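FACT complex subunit SPT16 (Ashbya gossypii, PDB 6A8M) probably acts within the FACT histone chaperone to reorganise nucleosomes during transcription, replication and repair, this chain being the N-terminal, peptidase-like part of the subunit. Local coordinates at residues E13-A18 with V176-E181; F35-A40 with I51-L56; G169-W174 with F373-F378. All blocks are in the same frame, centred on the assembly; numbering follows the deposited sequence.

Interaction 1: residues E13-A18 with V176-E181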
# COMPACT_ATOMS: atom_id res chain seq x y z
N GLU A 13 18.62 10.53 4.31
CA GLU A 13 19.25 11.58 3.52
C GLU A 13 18.85 11.51 2.05
O GLU A 13 18.44 12.51 1.45
CB GLU A 13 20.77 11.50 3.68
CG GLU A 13 21.50 12.56 2.88
CD GLU A 13 23.01 12.49 3.02
OE1 GLU A 13 23.52 12.15 4.12
OE2 GLU A 13 23.69 12.80 2.03
N ASN A 14 18.96 10.32 1.44
CA ASN A 14 18.66 10.19 0.02
C ASN A 14 17.21 10.52 -0.28
O ASN A 14 16.91 11.18 -1.29
CB ASN A 14 18.99 8.78 -0.46
CG ASN A 14 20.48 8.54 -0.55
OD1 ASN A 14 21.27 9.49 -0.65
ND2 ASN A 14 20.88 7.28 -0.51
N ARG A 15 16.29 10.10 0.59
CA ARG A 15 14.87 10.29 0.32
C ARG A 15 14.44 11.72 0.60
O ARG A 15 13.65 12.30 -0.16
CB ARG A 15 14.05 9.28 1.13
CG ARG A 15 14.34 7.84 0.70
CD ARG A 15 13.53 6.80 1.44
NE ARG A 15 13.89 5.43 1.05
CZ ARG A 15 13.48 4.33 1.69
NH1 ARG A 15 12.71 4.43 2.76
NH2 ARG A 15 13.90 3.13 1.28
N LEU A 16 14.96 12.31 1.68
CA LEU A 16 14.68 13.72 1.96
C LEU A 16 15.23 14.62 0.87
O LEU A 16 14.55 15.56 0.44
CB LEU A 16 15.25 14.12 3.32
CG LEU A 16 14.94 15.58 3.69
CD1 LEU A 16 13.42 15.78 3.72
CD2 LEU A 16 15.55 15.95 5.04
N LEU A 17 16.45 14.34 0.39
CA LEU A 17 17.01 15.15 -0.69
C LEU A 17 16.25 14.93 -1.99
O LEU A 17 16.04 15.88 -2.75
CB LEU A 17 18.50 14.86 -0.86
CG LEU A 17 19.38 15.34 0.30
CD1 LEU A 17 20.83 15.12 -0.04
CD2 LEU A 17 19.11 16.80 0.59
N ALA A 18 15.81 13.70 -2.26
CA ALA A 18 14.96 13.48 -3.43
C ALA A 18 13.68 14.30 -3.36
O ALA A 18 13.25 14.88 -4.37
CB ALA A 18 14.62 11.99 -3.58
N VAL A 176 9.33 4.15 -7.14
CA VAL A 176 10.42 3.22 -7.39
C VAL A 176 10.96 2.73 -6.05
O VAL A 176 11.24 3.52 -5.15
CB VAL A 176 11.52 3.89 -8.22
CG1 VAL A 176 12.80 3.06 -8.18
CG2 VAL A 176 11.04 4.12 -9.67
N LYS A 177 11.09 1.41 -5.93
CA LYS A 177 11.49 0.79 -4.68
C LYS A 177 12.99 0.52 -4.72
O LYS A 177 13.49 -0.05 -5.71
CB LYS A 177 10.72 -0.52 -4.45
CG LYS A 177 9.21 -0.31 -4.32
CD LYS A 177 8.84 0.30 -2.95
CE LYS A 177 7.37 0.76 -2.94
NZ LYS A 177 7.24 2.03 -3.71
N ASP A 178 13.71 0.92 -3.68
CA ASP A 178 15.14 0.69 -3.67
C ASP A 178 15.40 -0.74 -3.24
O ASP A 178 14.47 -1.52 -3.03
CB ASP A 178 15.87 1.73 -2.81
CG ASP A 178 15.62 1.60 -1.31
OD1 ASP A 178 15.16 0.55 -0.84
OD2 ASP A 178 15.94 2.59 -0.59
N GLU A 179 16.68 -1.10 -3.11
CA GLU A 179 17.05 -2.48 -2.81
C GLU A 179 16.40 -2.96 -1.52
O GLU A 179 15.86 -4.08 -1.45
CB GLU A 179 18.57 -2.57 -2.70
CG GLU A 179 19.22 -3.48 -3.69
CD GLU A 179 20.70 -3.66 -3.39
OE1 GLU A 179 21.11 -4.80 -3.06
OE2 GLU A 179 21.46 -2.67 -3.46
N LYS A 180 16.47 -2.13 -0.47
CA LYS A 180 15.94 -2.52 0.83
C LYS A 180 14.43 -2.70 0.76
O LYS A 180 13.88 -3.67 1.29
CB LYS A 180 16.33 -1.47 1.87
CG LYS A 180 15.87 -1.79 3.26
CD LYS A 180 16.30 -0.72 4.28
CE LYS A 180 15.70 0.66 3.99
NZ LYS A 180 15.91 1.62 5.13
N GLU A 181 13.75 -1.76 0.11
CA GLU A 181 12.30 -1.82 0.01
C GLU A 181 11.87 -3.06 -0.75
O GLU A 181 10.85 -3.68 -0.40
CB GLU A 181 11.78 -0.58 -0.69
CG GLU A 181 12.09 0.71 0.09
CD GLU A 181 11.58 1.95 -0.62
OE1 GLU A 181 10.66 2.61 -0.10
OE2 GLU A 181 12.08 2.26 -1.71
O HOH W 1 15.97 5.17 -1.01

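Interaction 2: residues F35-A40 with I51-L56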
# COMPACT_ATOMS: atom_id res chain seq x y z
N PHE A 35 4.01 19.20 6.45
CA PHE A 35 3.31 17.98 6.84
C PHE A 35 3.21 17.93 8.36
O PHE A 35 4.22 18.10 9.05
CB PHE A 35 4.04 16.73 6.33
CG PHE A 35 4.25 16.74 4.84
CD1 PHE A 35 3.23 16.33 4.01
CD2 PHE A 35 5.45 17.16 4.29
CE1 PHE A 35 3.40 16.34 2.63
CE2 PHE A 35 5.62 17.18 2.91
CZ PHE A 35 4.60 16.77 2.08
N ILE A 36 2.00 17.69 8.87
CA ILE A 36 1.76 17.75 10.31
C ILE A 36 1.13 16.44 10.74
O ILE A 36 0.02 16.10 10.29
CB ILE A 36 0.86 18.93 10.71
CG1 ILE A 36 1.22 20.19 9.93
CG2 ILE A 36 0.96 19.17 12.22
CD1 ILE A 36 0.46 20.33 8.62
N LEU A 37 1.80 15.71 11.62
CA LEU A 37 1.28 14.45 12.13
C LEU A 37 0.82 14.71 13.56
O LEU A 37 1.60 15.16 14.40
CB LEU A 37 2.35 13.36 12.08
CG LEU A 37 1.78 11.97 11.75
CD1 LEU A 37 2.86 11.07 11.22
CD2 LEU A 37 1.06 11.34 12.96
N GLY A 38 -0.46 14.45 13.83
CA GLY A 38 -0.93 14.61 15.18
C GLY A 38 -0.81 13.32 15.97
O GLY A 38 0.24 12.68 15.95
N SER A 39 -1.87 12.91 16.65
CA SER A 39 -1.83 11.64 17.36
C SER A 39 -1.94 10.49 16.36
O SER A 39 -2.62 10.59 15.33
CB SER A 39 -2.95 11.57 18.40
OG SER A 39 -2.77 12.55 19.41
N ALA A 40 -1.28 9.38 16.69
CA ALA A 40 -1.35 8.22 15.81
C ALA A 40 -2.78 7.71 15.72
O ALA A 40 -3.53 7.73 16.70
CB ALA A 40 -0.42 7.12 16.33
N ILE A 51 2.57 7.88 5.61
CA ILE A 51 3.42 7.23 4.61
C ILE A 51 4.75 7.97 4.51
O ILE A 51 5.82 7.35 4.50
CB ILE A 51 2.69 7.17 3.25
CG1 ILE A 51 1.46 6.28 3.36
CG2 ILE A 51 3.62 6.64 2.16
CD1 ILE A 51 0.54 6.41 2.14
N LEU A 52 4.70 9.30 4.45
CA LEU A 52 5.93 10.09 4.35
C LEU A 52 6.86 9.79 5.52
O LEU A 52 8.08 9.61 5.32
CB LEU A 52 5.58 11.58 4.29
CG LEU A 52 6.80 12.51 4.18
CD1 LEU A 52 7.50 12.39 2.83
CD2 LEU A 52 6.29 13.90 4.41
N HIS A 53 6.32 9.69 6.74
CA HIS A 53 7.17 9.34 7.88
C HIS A 53 7.79 7.96 7.71
O HIS A 53 8.98 7.78 7.95
CB HIS A 53 6.38 9.38 9.19
CG HIS A 53 6.15 10.76 9.70
ND1 HIS A 53 6.12 11.07 11.04
CD2 HIS A 53 5.93 11.93 9.04
CE1 HIS A 53 5.90 12.36 11.19
NE2 HIS A 53 5.76 12.90 9.99
N ASN A 54 6.98 6.99 7.28
CA ASN A 54 7.49 5.65 7.10
C ASN A 54 8.58 5.64 6.05
O ASN A 54 9.59 4.93 6.19
CB ASN A 54 6.36 4.70 6.72
CG ASN A 54 5.46 4.39 7.89
OD1 ASN A 54 5.88 4.47 9.04
ND2 ASN A 54 4.23 3.99 7.60
N TRP A 55 8.41 6.45 5.00
CA TRP A 55 9.39 6.54 3.92
C TRP A 55 10.67 7.24 4.39
O TRP A 55 11.78 6.73 4.18
CB TRP A 55 8.78 7.28 2.72
CG TRP A 55 9.60 7.22 1.45
CD1 TRP A 55 9.96 6.10 0.74
CD2 TRP A 55 10.14 8.34 0.73
NE1 TRP A 55 10.69 6.46 -0.37
CE2 TRP A 55 10.79 7.82 -0.41
CE3 TRP A 55 10.09 9.73 0.91
CZ2 TRP A 55 11.44 8.64 -1.33
CZ3 TRP A 55 10.72 10.54 -0.01
CH2 TRP A 55 11.40 9.99 -1.12
N LEU A 56 10.54 8.40 5.02
CA LEU A 56 11.74 9.15 5.40
C LEU A 56 12.47 8.50 6.56
O LEU A 56 13.71 8.44 6.58
CB LEU A 56 11.38 10.59 5.76
CG LEU A 56 10.92 11.55 4.67
CD1 LEU A 56 10.56 12.86 5.36
CD2 LEU A 56 11.97 11.77 3.58
O HOH W 2 4.98 15.69 10.07

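Interaction 3: residues G169-W174 with F373-F378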
# COMPACT_ATOMS: atom_id res chain seq x y z
N GLY A 169 2.44 14.22 -6.72
CA GLY A 169 3.88 14.37 -6.62
C GLY A 169 4.51 13.35 -5.68
O GLY A 169 5.53 12.75 -6.01
N LEU A 170 3.90 13.14 -4.51
CA LEU A 170 4.45 12.15 -3.59
C LEU A 170 4.37 10.75 -4.19
O LEU A 170 5.30 9.95 -4.06
CB LEU A 170 3.71 12.22 -2.25
CG LEU A 170 3.97 13.50 -1.43
CD1 LEU A 170 3.06 13.60 -0.23
CD2 LEU A 170 5.42 13.63 -1.01
N SER A 171 3.26 10.43 -4.86
CA SER A 171 3.12 9.11 -5.47
C SER A 171 4.26 8.83 -6.45
O SER A 171 4.86 7.74 -6.44
CB SER A 171 1.77 8.99 -6.16
OG SER A 171 1.73 7.88 -7.03
N SER A 172 4.56 9.80 -7.33
CA SER A 172 5.66 9.64 -8.27
C SER A 172 7.00 9.52 -7.55
O SER A 172 7.87 8.75 -7.96
CB SER A 172 5.70 10.82 -9.24
OG SER A 172 4.45 10.95 -9.89
N LEU A 173 7.19 10.30 -6.48
CA LEU A 173 8.46 10.27 -5.76
C LEU A 173 8.68 8.92 -5.09
O LEU A 173 9.82 8.42 -5.05
CB LEU A 173 8.48 11.39 -4.74
CG LEU A 173 9.64 11.51 -3.77
CD1 LEU A 173 10.82 12.16 -4.45
CD2 LEU A 173 9.18 12.33 -2.57
N TRP A 174 7.61 8.31 -4.56
CA TRP A 174 7.67 7.06 -3.78
C TRP A 174 7.68 5.81 -4.64
O TRP A 174 7.93 4.72 -4.12
CB TRP A 174 6.43 6.92 -2.85
CG TRP A 174 6.41 7.86 -1.76
CD1 TRP A 174 7.48 8.44 -1.14
CD2 TRP A 174 5.25 8.38 -1.12
NE1 TRP A 174 7.04 9.29 -0.15
CE2 TRP A 174 5.68 9.28 -0.12
CE3 TRP A 174 3.89 8.18 -1.30
CZ2 TRP A 174 4.79 9.97 0.70
CZ3 TRP A 174 3.01 8.85 -0.48
CH2 TRP A 174 3.47 9.74 0.51
N PHE A 373 -1.12 0.78 0.49
CA PHE A 373 -1.65 -0.47 -0.06
C PHE A 373 -2.18 -0.28 -1.47
O PHE A 373 -1.89 -1.10 -2.37
CB PHE A 373 -2.77 -1.05 0.82
CG PHE A 373 -3.30 -2.32 0.28
CD1 PHE A 373 -2.53 -3.47 0.35
CD2 PHE A 373 -4.53 -2.37 -0.39
CE1 PHE A 373 -2.98 -4.66 -0.19
CE2 PHE A 373 -4.97 -3.56 -0.94
CZ PHE A 373 -4.19 -4.70 -0.83
N ARG A 374 -2.92 0.79 -1.71
CA ARG A 374 -3.45 1.11 -3.03
C ARG A 374 -3.15 2.57 -3.35
O ARG A 374 -3.68 3.48 -2.69
CB ARG A 374 -4.96 0.84 -3.11
CG ARG A 374 -5.54 1.07 -4.52
CD ARG A 374 -7.04 0.89 -4.52
NE ARG A 374 -7.60 0.92 -5.88
CZ ARG A 374 -7.61 -0.13 -6.70
NH1 ARG A 374 -7.09 -1.29 -6.33
NH2 ARG A 374 -8.14 -0.01 -7.93
N ASP A 375 -2.28 2.79 -4.32
CA ASP A 375 -1.96 4.14 -4.78
C ASP A 375 -3.00 4.54 -5.82
O ASP A 375 -2.93 4.14 -6.99
CB ASP A 375 -0.55 4.17 -5.34
CG ASP A 375 -0.09 5.58 -5.69
OD1 ASP A 375 -0.93 6.49 -5.86
OD2 ASP A 375 1.14 5.75 -5.83
N SER A 376 -3.96 5.37 -5.39
CA SER A 376 -5.04 5.79 -6.26
C SER A 376 -4.58 6.68 -7.40
O SER A 376 -5.36 6.91 -8.33
CB SER A 376 -6.09 6.53 -5.44
OG SER A 376 -6.61 5.64 -4.47
N GLN A 377 -3.36 7.21 -7.32
CA GLN A 377 -2.75 7.96 -8.40
C GLN A 377 -2.17 7.06 -9.48
O GLN A 377 -1.68 7.58 -10.49
CB GLN A 377 -1.62 8.84 -7.85
CG GLN A 377 -2.02 9.75 -6.72
CD GLN A 377 -3.01 10.79 -7.16
OE1 GLN A 377 -2.87 11.38 -8.24
NE2 GLN A 377 -4.04 11.02 -6.35
N PHE A 378 -2.16 5.75 -9.28
CA PHE A 378 -1.55 4.83 -10.24
C PHE A 378 -2.37 3.55 -10.23
O PHE A 378 -1.89 2.47 -9.93
CB PHE A 378 -0.07 4.60 -9.89
CG PHE A 378 0.79 4.14 -11.04
CD1 PHE A 378 0.34 3.19 -11.96
CD2 PHE A 378 2.08 4.62 -11.18
CE1 PHE A 378 1.16 2.75 -13.01
CE2 PHE A 378 2.91 4.21 -12.23
CZ PHE A 378 2.46 3.28 -13.15
O HOH W 3 3.79 5.41 -5.20

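Interaction 1: residues E13-A18 with V176-E181
The flat guanidinium of Arg15 is used in two ways at once, by Glu181 over one face and by Asp178 at its edge. On the face, Glu181 OE1 stands above the plane and toward the rim, with the two planar groups 30° apart. Arg15 NH2 to Glu181 OE1 is 3.6 Å, and the oxygen lies too far out of the plane for an N-H to be aimed at it, so the attraction is one of charge alone. At the edge, Arg15 NH2 donates a fairly straight hydrogen bond (163°) of 2.8 Å to Asp178 OD2, which it meets from above the carboxylate plane. A water at the same edge accepts from Arg15 NE and donates to Asp178 OD2. The reach is long, and the Arg15 chain is extended from CG to NE (chi2 -178°) to cover it. Arg15 NH1 bonds to the carbonyl of Trp55, Glu181 OE1 to Tyr298 OH. Lys180 passes close to the guanidinium by its CE, and its amine forms a salt bridge with Asp8. Asp178 OD1 accepts from Glu181 N at 2.9 Å, and Glu181 OE2 receives Asp178 N on its anti lone pair. Replacing Asp178 by alanine would probably leave Arg15 NH2 without its in-plane acceptor and Glu181 N without its capping partner. The reciprocal pair is a capping box, here opening helix 179-208 and tied by a salt-bridge network to helix 9-22 of the N-terminal lobe.

Interaction 2: residues F35-A40 with I51-L56
Phe35 begins the contact by offering one face of its ring to Leu52 on the helix. The methyl Leu52 CD2 sits 3.5 Å from the centroid of the Phe35 ring and 19° off the normal, a CH-pi contact displaced slightly toward the rim on the side of Phe35 CD2. The two side chains cross at about a right angle. Leu52 has CG anti to the backbone N (chi1 180°), which carries the branch toward the strand, where CD2 is the methyl that meets the ring, while Leu170 of helix 167-174 also packs against Phe35. The carbonyl of Phe35 has its own route to the helix: a water donates to Phe35 O at 2.7 Å and lies 2.9 Å from His53 NE2, in the plane of the imidazole at its edge.

Ile36 follows the alternation of a strand and turns the other way, onto Phe144, Ile145 and Trp148 of helix 143-158. Leu37 returns to the near side and repeats the theme of Phe35 with the roles exchanged, since here the strand supplies the methyl and the helix the ring. Leu37 CD1 lies 3.4 Å from the centroid of the His53 ring, 17° off its normal, and Leu37 CB comes within 3.8 Å of His53 CE1. The imidazole is thus covered on one face by a methyl and held at its rim by polar partners, the water at NE2 and the backbone N of Phe61 at ND1; these would resist rotation of the buried ring.

Beyond Leu37 the strand gives way to loop. Strand 32-37 is an interior strand of the mixed six-stranded sheet of the N-terminal lobe, and helices 48-57 and 143-158 cover its two faces: a layered alpha/beta domain, consistent with kinship to the N-terminal domains of aminopeptidase P-like proteins.

Interaction 3: residues G169-W174 with F373-F378
Hydrogen bonding dominates where Ser171, on helix 167-174, meets Asp375. Ser171 OG donates a short bond of 2.5 Å to Asp375 OD2 on its syn lone pair, and Ser171 CB follows close behind at 3.3 Å from Asp375 OD2. With OG anti to the backbone N (chi1 165°), the serine hydroxyl is carried out from the helix toward the loop. The same hydroxyl also bonds to Arg387 NH1, so a buried serine oxygen links an aspartate and an arginine.

The second carboxylate oxygen serves its own loop. Asp375 OD1 accepts from the backbone N two residues on, Gln377 N, at 2.9 Å: an Asx turn, the donor standing 29° off the carboxylate plane on the anti side. Superimposed on it is a type I beta turn from Asp375 to Phe378, closed by Phe378 N on Asp375 O. This loop connects strands 364-368 and 379-381 in the M24 peptidase-like domain, whose family fold is the pita-bread, and the serine belongs to the last helix before the chain enters helix 179-208.

Water-mediated contact is more tentative: a water lies 2.8 Å from Ser171 O and 2.7 Å from Asp375 OD2, a second bridge between helix and carboxylate. Van der Waals contact is slight: Gln377 CB lies 3.6 Å from Ser171 OG, and Gln377 CG 3.9 Å from Ser171 CB.

The three contacts form a compact group, their centres about 14 to 16 Å apart, around helices 9-22, 48-57 and 167-174. Interaction 2 lies within the N-terminal lobe, pairing a strand of its sheet with helix 48-57, while interactions 1 and 3 lead from that lobe toward the M24 peptidase-like domain. Along the chain interaction 2 falls between the two segments of interaction 1, and interactions 1 and 3 interleave. Helix 48-57 touches both others: Leu56 packs on helix 9-22, and the Trp55 ring meets that of Trp174 edge to face. Polar contacts of interactions 1 and 3 thus join the lobe to the peptidase-like part, while aromatic packing ties helices 48-57 and 167-174 together.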